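Local coordinates for protein coproheme decarboxylase (Thermus thermophilus, PDB 1VDH) that catalyses the hydrogen peroxide-dependent decarboxylation of Fe-coproporphyrin III to heme b, the last step of coproporphyrin-dependent heme biosynthesis, and assembles as a homopentamer, at residues K45-V48 with R49-R52; A32-E35 with A36-A40; D39-E42 with E43-G46. All coordinates share one frame; numbering follows the deposited sequence.

Interaction 1. Residues K45-V48 with R49-R52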
ATOM      1  N   LYS A  45     -30.717 -17.123  -6.347  1.00 15.32           N
ATOM      2  CA  LYS A  45     -32.032 -16.520  -6.559  1.00 16.70           C
ATOM      3  C   LYS A  45     -32.853 -16.575  -5.277  1.00 16.04           C
ATOM      4  O   LYS A  45     -33.559 -15.625  -4.944  1.00 16.53           O
ATOM      5  CB  LYS A  45     -32.793 -17.225  -7.688  1.00 20.10           C
ATOM      6  CG  LYS A  45     -32.303 -16.877  -9.085  1.00 22.35           C
ATOM      7  CD  LYS A  45     -33.295 -17.326 -10.154  1.00 24.39           C
ATOM      8  CE  LYS A  45     -33.478 -18.835 -10.160  1.00 25.60           C
ATOM      9  NZ  LYS A  45     -34.419 -19.275 -11.234  1.00 25.89           N
ATOM     10  N   GLY A  46     -32.748 -17.691  -4.557  1.00 15.11           N
ATOM     11  CA  GLY A  46     -33.470 -17.841  -3.305  1.00 14.01           C
ATOM     12  C   GLY A  46     -33.044 -16.783  -2.299  1.00 14.15           C
ATOM     13  O   GLY A  46     -33.877 -16.208  -1.601  1.00 13.65           O
ATOM     14  N   LEU A  47     -31.740 -16.521  -2.229  1.00 13.83           N
ATOM     15  CA  LEU A  47     -31.213 -15.512  -1.315  1.00 13.66           C
ATOM     16  C   LEU A  47     -31.693 -14.108  -1.705  1.00 13.70           C
ATOM     17  O   LEU A  47     -32.181 -13.354  -0.858  1.00 12.92           O
ATOM     18  CB  LEU A  47     -29.681 -15.558  -1.297  1.00 14.31           C
ATOM     19  CG  LEU A  47     -28.978 -14.496  -0.445  1.00 16.14           C
ATOM     20  CD1 LEU A  47     -29.469 -14.550   1.003  1.00 15.18           C
ATOM     21  CD2 LEU A  47     -27.478 -14.701  -0.522  1.00 17.31           C
ATOM     22  N   VAL A  48     -31.552 -13.773  -2.987  1.00 14.32           N
ATOM     23  CA  VAL A  48     -31.964 -12.471  -3.513  1.00 15.07           C
ATOM     24  C   VAL A  48     -33.471 -12.271  -3.348  1.00 16.15           C
ATOM     25  O   VAL A  48     -33.944 -11.148  -3.176  1.00 16.58           O
ATOM     26  CB  VAL A  48     -31.560 -12.318  -4.999  1.00 17.08           C
ATOM     27  CG1 VAL A  48     -32.072 -10.993  -5.567  1.00 18.11           C
ATOM     28  CG2 VAL A  48     -30.043 -12.385  -5.132  1.00 17.56           C
ATOM     29  N   ARG A  49     -34.217 -13.372  -3.386  1.00 18.43           N
ATOM     30  CA  ARG A  49     -35.665 -13.329  -3.213  1.00 18.62           C
ATOM     31  C   ARG A  49     -35.983 -12.862  -1.792  1.00 16.35           C
ATOM     32  O   ARG A  49     -36.915 -12.089  -1.583  1.00 15.90           O
ATOM     33  CB  ARG A  49     -36.271 -14.711  -3.482  1.00 22.61           C
ATOM     34  CG  ARG A  49     -37.785 -14.767  -3.389  1.00 27.63           C
ATOM     35  CD  ARG A  49     -38.327 -16.048  -4.014  1.00 32.70           C
ATOM     36  NE  ARG A  49     -37.865 -17.250  -3.323  1.00 35.52           N
ATOM     37  CZ  ARG A  49     -37.296 -18.296  -3.921  1.00 37.36           C
ATOM     38  NH1 ARG A  49     -36.916 -19.344  -3.200  1.00 37.20           N
ATOM     39  NH2 ARG A  49     -37.085 -18.290  -5.235  1.00 37.03           N
ATOM     40  N   GLU A  50     -35.186 -13.313  -0.824  1.00 15.37           N
ATOM     41  CA  GLU A  50     -35.369 -12.919   0.571  1.00 14.32           C
ATOM     42  C   GLU A  50     -35.182 -11.409   0.715  1.00 13.37           C
ATOM     43  O   GLU A  50     -35.949 -10.743   1.410  1.00 12.02           O
ATOM     44  CB  GLU A  50     -34.373 -13.654   1.478  1.00 17.22           C
ATOM     45  CG  GLU A  50     -34.615 -15.159   1.575  1.00 20.66           C
ATOM     46  CD  GLU A  50     -33.576 -15.889   2.416  1.00 22.71           C
ATOM     47  OE1 GLU A  50     -33.391 -17.100   2.188  1.00 25.36           O
ATOM     48  OE2 GLU A  50     -32.946 -15.267   3.300  1.00 25.10           O
ATOM     49  N   TRP A  51     -34.160 -10.874   0.049  1.00 12.73           N
ATOM     50  CA  TRP A  51     -33.883  -9.439   0.094  1.00 12.15           C
ATOM     51  C   TRP A  51     -35.044  -8.684  -0.563  1.00 13.68           C
ATOM     52  O   TRP A  51     -35.480  -7.641  -0.076  1.00 14.00           O
ATOM     53  CB  TRP A  51     -32.569  -9.132  -0.641  1.00 11.35           C
ATOM     54  CG  TRP A  51     -31.349  -9.801  -0.054  1.00 10.21           C
ATOM     55  CD1 TRP A  51     -31.259 -10.453   1.149  1.00 11.50           C
ATOM     56  CD2 TRP A  51     -30.039  -9.854  -0.634  1.00 10.45           C
ATOM     57  NE1 TRP A  51     -29.976 -10.901   1.351  1.00  9.32           N
ATOM     58  CE2 TRP A  51     -29.206 -10.547   0.274  1.00 10.82           C
ATOM     59  CE3 TRP A  51     -29.487  -9.382  -1.834  1.00 10.66           C
ATOM     60  CZ2 TRP A  51     -27.848 -10.780   0.019  1.00 11.50           C
ATOM     61  CZ3 TRP A  51     -28.134  -9.614  -2.088  1.00  9.84           C
ATOM     62  CH2 TRP A  51     -27.332 -10.307  -1.163  1.00 10.73           C
ATOM     63  N   ARG A  52     -35.560  -9.249  -1.650  1.00 15.71           N
ATOM     64  CA  ARG A  52     -36.676  -8.666  -2.387  1.00 18.72           C
ATOM     65  C   ARG A  52     -37.919  -8.570  -1.495  1.00 18.51           C
ATOM     66  O   ARG A  52     -38.533  -7.512  -1.389  1.00 17.97           O
ATOM     67  CB  ARG A  52     -36.976  -9.525  -3.617  1.00 21.30           C
ATOM     68  CG  ARG A  52     -37.926  -8.897  -4.620  1.00 26.33           C
ATOM     69  CD  ARG A  52     -38.371  -9.899  -5.690  1.00 30.64           C
ATOM     70  NE  ARG A  52     -37.263 -10.665  -6.263  1.00 34.11           N
ATOM     71  CZ  ARG A  52     -36.306 -10.158  -7.037  1.00 35.56           C
ATOM     72  NH1 ARG A  52     -36.306  -8.867  -7.346  1.00 36.80           N
ATOM     73  NH2 ARG A  52     -35.349 -10.948  -7.509  1.00 35.63           N
TER
HETATM   74  O   HOH W   1     -34.687 -14.014  -6.890  1.00 30.43           O
HETATM   75  O   HOH W   2     -36.193 -17.454  -0.914  1.00 27.67           O
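Leu-47 and Trp-51, one turn apart on the helix, meet with the leucine branch laid against the indole: CD1 reaches NE1 of Trp-51 at 3.7 Å, while Leu-47 CG lies 3.9 Å from CZ2. The indole also passes over the backbone of the preceding turn, so that the carbonyl oxygen of Leu-47 sits 3.6 Å above the ring plane, near its rim. Trp-51 CG stands anti to the carbonyl carbon (chi1 -61°), which turns the ring back toward the N-terminal end of the helix and over this oxygen.

On another side, the guanidinium of Arg-49 folds back over Gly-46, whose CA lies over one face, 3.8 Å from NH1 of Arg-49. A water bridges the two residues, donating to Gly-46 O and accepting a weak bond from Arg-49 NE. Arg-52 also reaches back, but meets Val-48 obliquely: its NH2 comes to 3.8 Å from Val-48 CG1, and a second water at the edge of its guanidinium, in plane, joins NH2 to Lys-45 O. Lys-45 O also accepts from Arg-49 N at 2.8 Å.

Glu-50 directs its carboxylate to a salt bridge with Arg-92. Leu-47 and Trp-51 touch helix 83-95 and Val-48 touches strand 61-67 of the antiparallel sheet, the buried side of an amphipathic helix as in the ferredoxin-like domains of the dimeric alpha-beta barrel fold.

Interaction 2. Residues A32-E35 with A36-A40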
ATOM      1  N   ALA A  32     -16.842 -24.605 -14.741  1.00 18.26           N
ATOM      2  CA  ALA A  32     -17.535 -25.497 -13.817  1.00 17.56           C
ATOM      3  C   ALA A  32     -18.652 -26.261 -14.519  1.00 18.90           C
ATOM      4  O   ALA A  32     -19.202 -25.788 -15.516  1.00 17.02           O
ATOM      5  CB  ALA A  32     -18.101 -24.700 -12.660  1.00 15.62           C
ATOM      6  N   PRO A  33     -18.988 -27.464 -14.015  1.00 20.09           N
ATOM      7  CA  PRO A  33     -20.054 -28.276 -14.612  1.00 22.74           C
ATOM      8  C   PRO A  33     -21.358 -27.478 -14.677  1.00 23.96           C
ATOM      9  O   PRO A  33     -21.661 -26.695 -13.771  1.00 23.21           O
ATOM     10  CB  PRO A  33     -20.161 -29.453 -13.644  1.00 22.89           C
ATOM     11  CG  PRO A  33     -18.741 -29.620 -13.175  1.00 23.55           C
ATOM     12  CD  PRO A  33     -18.335 -28.187 -12.908  1.00 20.45           C
ATOM     13  N   LEU A  34     -22.110 -27.663 -15.758  1.00 25.45           N
ATOM     14  CA  LEU A  34     -23.368 -26.947 -15.953  1.00 27.49           C
ATOM     15  C   LEU A  34     -24.340 -27.119 -14.787  1.00 27.94           C
ATOM     16  O   LEU A  34     -25.005 -26.164 -14.384  1.00 27.97           O
ATOM     17  CB  LEU A  34     -24.027 -27.370 -17.269  1.00 30.16           C
ATOM     18  CG  LEU A  34     -25.224 -26.539 -17.743  1.00 32.26           C
ATOM     19  CD1 LEU A  34     -24.844 -25.062 -17.842  1.00 33.28           C
ATOM     20  CD2 LEU A  34     -25.705 -27.061 -19.092  1.00 34.27           C
ATOM     21  N   GLU A  35     -24.395 -28.323 -14.222  1.00 27.53           N
ATOM     22  CA  GLU A  35     -25.289 -28.580 -13.098  1.00 27.97           C
ATOM     23  C   GLU A  35     -24.864 -27.779 -11.869  1.00 25.39           C
ATOM     24  O   GLU A  35     -25.710 -27.247 -11.152  1.00 24.58           O
ATOM     25  CB  GLU A  35     -25.343 -30.072 -12.764  1.00 30.94           C
ATOM     26  CG  GLU A  35     -26.337 -30.405 -11.652  1.00 35.70           C
ATOM     27  CD  GLU A  35     -26.489 -31.898 -11.404  1.00 39.45           C
ATOM     28  OE1 GLU A  35     -27.644 -32.368 -11.316  1.00 39.33           O
ATOM     29  OE2 GLU A  35     -25.458 -32.599 -11.285  1.00 41.05           O
ATOM     30  N   ALA A  36     -23.554 -27.693 -11.638  1.00 23.29           N
ATOM     31  CA  ALA A  36     -23.017 -26.947 -10.500  1.00 21.13           C
ATOM     32  C   ALA A  36     -23.396 -25.472 -10.621  1.00 19.32           C
ATOM     33  O   ALA A  36     -23.825 -24.848  -9.650  1.00 18.33           O
ATOM     34  CB  ALA A  36     -21.501 -27.101 -10.433  1.00 21.23           C
ATOM     35  N   ARG A  37     -23.252 -24.927 -11.825  1.00 18.18           N
ATOM     36  CA  ARG A  37     -23.584 -23.534 -12.083  1.00 18.20           C
ATOM     37  C   ARG A  37     -25.075 -23.285 -11.863  1.00 18.67           C
ATOM     38  O   ARG A  37     -25.454 -22.329 -11.183  1.00 15.19           O
ATOM     39  CB  ARG A  37     -23.169 -23.144 -13.505  1.00 19.35           C
ATOM     40  CG  ARG A  37     -21.662 -23.226 -13.744  1.00 20.35           C
ATOM     41  CD  ARG A  37     -21.305 -23.045 -15.212  1.00 22.66           C
ATOM     42  NE  ARG A  37     -21.753 -21.752 -15.721  1.00 26.26           N
ATOM     43  CZ  ARG A  37     -21.750 -21.404 -17.006  1.00 28.39           C
ATOM     44  NH1 ARG A  37     -22.185 -20.205 -17.364  1.00 25.95           N
ATOM     45  NH2 ARG A  37     -21.306 -22.249 -17.933  1.00 28.29           N
ATOM     46  N   GLU A  38     -25.914 -24.171 -12.404  1.00 18.58           N
ATOM     47  CA  GLU A  38     -27.363 -24.047 -12.256  1.00 19.51           C
ATOM     48  C   GLU A  38     -27.777 -24.124 -10.790  1.00 18.36           C
ATOM     49  O   GLU A  38     -28.622 -23.351 -10.338  1.00 18.16           O
ATOM     50  CB  GLU A  38     -28.091 -25.135 -13.058  1.00 23.34           C
ATOM     51  CG  GLU A  38     -27.896 -25.057 -14.571  1.00 28.08           C
ATOM     52  CD  GLU A  38     -28.419 -23.768 -15.189  1.00 31.68           C
ATOM     53  OE1 GLU A  38     -29.379 -23.174 -14.649  1.00 33.27           O
ATOM     54  OE2 GLU A  38     -27.874 -23.353 -16.235  1.00 33.40           O
ATOM     55  N   ASP A  39     -27.175 -25.055 -10.053  1.00 17.19           N
ATOM     56  CA  ASP A  39     -27.469 -25.223  -8.630  1.00 18.15           C
ATOM     57  C   ASP A  39     -27.093 -23.964  -7.845  1.00 16.91           C
ATOM     58  O   ASP A  39     -27.841 -23.515  -6.973  1.00 15.60           O
ATOM     59  CB  ASP A  39     -26.721 -26.437  -8.060  1.00 19.96           C
ATOM     60  CG  ASP A  39     -27.267 -27.769  -8.578  1.00 23.10           C
ATOM     61  OD1 ASP A  39     -28.395 -27.800  -9.116  1.00 23.96           O
ATOM     62  OD2 ASP A  39     -26.562 -28.791  -8.443  1.00 24.97           O
ATOM     63  N   ALA A  40     -25.930 -23.397  -8.162  1.00 14.28           N
ATOM     64  CA  ALA A  40     -25.469 -22.184  -7.491  1.00 12.86           C
ATOM     65  C   ALA A  40     -26.418 -21.038  -7.821  1.00 12.54           C
ATOM     66  O   ALA A  40     -26.765 -20.239  -6.953  1.00 12.89           O
ATOM     67  CB  ALA A  40     -24.053 -21.845  -7.931  1.00 11.58           C
TER
HETATM   68  O   HOH W   3     -20.790 -25.045 -17.888  1.00 37.02           O
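Pro-33 and Arg-37 form the first backbone hydrogen bond of helix 34-56, with Pro-33 at the N-cap position. The segment 32-40 is thus a helix N-terminus, and three successive i to i+4 bonds start it: Arg-37 N to Pro-33 O at 3.1 Å, then Glu-38 N to Leu-34 O and Asp-39 N to Glu-35 O.

Apolar contacts are few at this surface end of the helix. Ala-36 CB rests against the Pro-33 ring, 4.2 Å from Pro-33 CD, and Ala-32 CB lies 4.0 Å from Arg-37 CG. Trp-29 and Phe-30 of helix 26-31 also touch the Arg-37 side chain. Leu-34 and Glu-38 run side by side in the same direction, and CD1 of the leucine approaches the carboxylate oxygen OE2.

Among the acidic residues, Glu-35 and Asp-39 bring like charges near each other, their carboxylate planes 32° apart and Glu-35 OE1 4.7 Å from Asp-39 OD2. Asp-39 OD2 lies closer to the aliphatic CG of Glu-35, at 3.6 Å. The nearby helix N-terminus would probably ease the cost of gathering these negative groups.

Polar contacts of Arg-37 tie the loop before the helix to other parts of the chain. A chi1 of -63° sets CG beside the backbone N, and the side chain turns back past two carbonyl oxygens, CG against Pro-33 O and CD against Ala-32 O; NH1 is hydrogen-bonded to the backbone oxygen of Leu-247. A leucine here would probably leave the Leu-247 carbonyl without this donor and break the water link to Ala-32. In that link the water lies in plane at the guanidinium edge, accepting from Arg-37 NH2 at 2.8 Å and donating to Ala-32 O at 2.9 Å.

Interaction 3. Residues D39-E42 with E43-G46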
ATOM      1  N   ASP A  39     -27.175 -25.055 -10.053  1.00 17.19           N
ATOM      2  CA  ASP A  39     -27.469 -25.223  -8.630  1.00 18.15           C
ATOM      3  C   ASP A  39     -27.093 -23.964  -7.845  1.00 16.91           C
ATOM      4  O   ASP A  39     -27.841 -23.515  -6.973  1.00 15.60           O
ATOM      5  CB  ASP A  39     -26.721 -26.437  -8.060  1.00 19.96           C
ATOM      6  CG  ASP A  39     -27.267 -27.769  -8.578  1.00 23.10           C
ATOM      7  OD1 ASP A  39     -28.395 -27.800  -9.116  1.00 23.96           O
ATOM      8  OD2 ASP A  39     -26.562 -28.791  -8.443  1.00 24.97           O
ATOM      9  N   ALA A  40     -25.930 -23.397  -8.162  1.00 14.28           N
ATOM     10  CA  ALA A  40     -25.469 -22.184  -7.491  1.00 12.86           C
ATOM     11  C   ALA A  40     -26.418 -21.038  -7.821  1.00 12.54           C
ATOM     12  O   ALA A  40     -26.765 -20.239  -6.953  1.00 12.89           O
ATOM     13  CB  ALA A  40     -24.053 -21.845  -7.931  1.00 11.58           C
ATOM     14  N   TRP A  41     -26.851 -20.987  -9.077  1.00 13.06           N
ATOM     15  CA  TRP A  41     -27.770 -19.961  -9.550  1.00 13.44           C
ATOM     16  C   TRP A  41     -29.110 -20.023  -8.819  1.00 14.89           C
ATOM     17  O   TRP A  41     -29.620 -19.000  -8.359  1.00 14.11           O
ATOM     18  CB  TRP A  41     -27.988 -20.115 -11.059  1.00 13.48           C
ATOM     19  CG  TRP A  41     -29.023 -19.192 -11.630  1.00 15.23           C
ATOM     20  CD1 TRP A  41     -30.116 -19.545 -12.368  1.00 16.04           C
ATOM     21  CD2 TRP A  41     -29.060 -17.764 -11.513  1.00 15.77           C
ATOM     22  NE1 TRP A  41     -30.833 -18.425 -12.719  1.00 17.56           N
ATOM     23  CE2 TRP A  41     -30.206 -17.318 -12.207  1.00 15.32           C
ATOM     24  CE3 TRP A  41     -28.237 -16.817 -10.888  1.00 15.39           C
ATOM     25  CZ2 TRP A  41     -30.553 -15.967 -12.295  1.00 16.73           C
ATOM     26  CZ3 TRP A  41     -28.583 -15.471 -10.974  1.00 16.74           C
ATOM     27  CH2 TRP A  41     -29.732 -15.060 -11.674  1.00 17.44           C
ATOM     28  N   GLU A  42     -29.677 -21.224  -8.715  1.00 15.85           N
ATOM     29  CA  GLU A  42     -30.960 -21.407  -8.039  1.00 16.15           C
ATOM     30  C   GLU A  42     -30.888 -20.965  -6.585  1.00 14.57           C
ATOM     31  O   GLU A  42     -31.790 -20.291  -6.088  1.00 13.41           O
ATOM     32  CB  GLU A  42     -31.424 -22.866  -8.130  1.00 19.19           C
ATOM     33  CG  GLU A  42     -31.806 -23.318  -9.539  1.00 23.78           C
ATOM     34  CD  GLU A  42     -32.929 -22.490 -10.150  1.00 26.44           C
ATOM     35  OE1 GLU A  42     -32.878 -22.228 -11.371  1.00 28.45           O
ATOM     36  OE2 GLU A  42     -33.864 -22.099  -9.416  1.00 28.90           O
ATOM     37  N   GLU A  43     -29.807 -21.341  -5.910  1.00 13.71           N
ATOM     38  CA  GLU A  43     -29.616 -20.962  -4.516  1.00 12.78           C
ATOM     39  C   GLU A  43     -29.455 -19.445  -4.381  1.00 12.67           C
ATOM     40  O   GLU A  43     -29.954 -18.849  -3.430  1.00 11.82           O
ATOM     41  CB  GLU A  43     -28.391 -21.664  -3.936  1.00 14.80           C
ATOM     42  CG  GLU A  43     -28.142 -21.345  -2.468  1.00 15.75           C
ATOM     43  CD  GLU A  43     -26.837 -21.916  -1.955  1.00 18.54           C
ATOM     44  OE1 GLU A  43     -26.819 -22.425  -0.816  1.00 19.97           O
ATOM     45  OE2 GLU A  43     -25.826 -21.853  -2.686  1.00 17.06           O
ATOM     46  N   LEU A  44     -28.744 -18.828  -5.323  1.00 12.66           N
ATOM     47  CA  LEU A  44     -28.539 -17.375  -5.288  1.00 13.35           C
ATOM     48  C   LEU A  44     -29.872 -16.646  -5.434  1.00 13.71           C
ATOM     49  O   LEU A  44     -30.138 -15.681  -4.714  1.00 14.66           O
ATOM     50  CB  LEU A  44     -27.567 -16.932  -6.386  1.00 12.86           C
ATOM     51  CG  LEU A  44     -27.228 -15.435  -6.421  1.00 11.82           C
ATOM     52  CD1 LEU A  44     -26.602 -15.003  -5.093  1.00 12.20           C
ATOM     53  CD2 LEU A  44     -26.283 -15.154  -7.574  1.00 10.61           C
ATOM     54  N   LYS A  45     -30.717 -17.123  -6.347  1.00 15.32           N
ATOM     55  CA  LYS A  45     -32.032 -16.520  -6.559  1.00 16.70           C
ATOM     56  C   LYS A  45     -32.853 -16.575  -5.277  1.00 16.04           C
ATOM     57  O   LYS A  45     -33.559 -15.625  -4.944  1.00 16.53           O
ATOM     58  CB  LYS A  45     -32.793 -17.225  -7.688  1.00 20.10           C
ATOM     59  CG  LYS A  45     -32.303 -16.877  -9.085  1.00 22.35           C
ATOM     60  CD  LYS A  45     -33.295 -17.326 -10.154  1.00 24.39           C
ATOM     61  CE  LYS A  45     -33.478 -18.835 -10.160  1.00 25.60           C
ATOM     62  NZ  LYS A  45     -34.419 -19.275 -11.234  1.00 25.89           N
ATOM     63  N   GLY A  46     -32.748 -17.691  -4.557  1.00 15.11           N
ATOM     64  CA  GLY A  46     -33.470 -17.841  -3.305  1.00 14.01           C
ATOM     65  C   GLY A  46     -33.044 -16.783  -2.299  1.00 14.15           C
ATOM     66  O   GLY A  46     -33.877 -16.208  -1.601  1.00 13.65           O
TER
HETATM   67  O   HOH W   4     -25.437 -19.918  -4.493  1.00 11.52           O
HETATM   68  O   HOH W   5     -33.643 -18.347 -13.684  1.00 21.35           O
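The aliphatic chain of Lys-45 crosses over one face of the Trp-41 indole and ends beside Glu-42. Its CB lies near the carbonyl oxygens of Trp-41 and Glu-42, 3.7 Å and 3.6 Å away. From there CG is carried over the indole face: it stands 3.9 Å from the centroid of the Trp-41 six-membered ring and 16° off the normal, a CH-pi contact. CD continues across the ring at 3.7 Å from Trp-41 CE2. This is i to i+4 pairing within helix 34-56, whose backbone bond from Lys-45 N to Trp-41 O accompanies it; the indole also packs on helix 240-246, touching Glu-240, Leu-243 and Arg-244. A bend at chi3 (-62°) then brings CE to 3.4 Å from Glu-42 OE2, the two side chains lying alongside and pointing the same way. At the tip, NZ forms a salt bridge with the Glu-42 carboxylate, its hydrogen bonds weak to both oxygens, OE1 being 3.3 Å away. Lys-45 NZ also donates to a water 2.7 Å away, which accepts a second bond from Trp-41 NE1.

How the interactions relate
All three contacts lie in series along helix 34-56, with interaction 3 between the other two and sharing Asp-39 and Ala-40 with interaction 2 and Lys-45 and Gly-46 with interaction 1. Interaction 2, at the start of the helix and farthest from the centre of the chain, is a surface contact in which two carboxylates come near each other and an arginine reaches back to the preceding loop. The other two are partly buried. Interaction 1, nearest the centre, faces helix 83-95 and strand 61-67; interaction 3 packs mainly on helix 240-246 and the loop at Ser-96 to Phe-98. In each a buried tryptophan packs against an i to i+4 partner, an apolar leucine or a charged lysine.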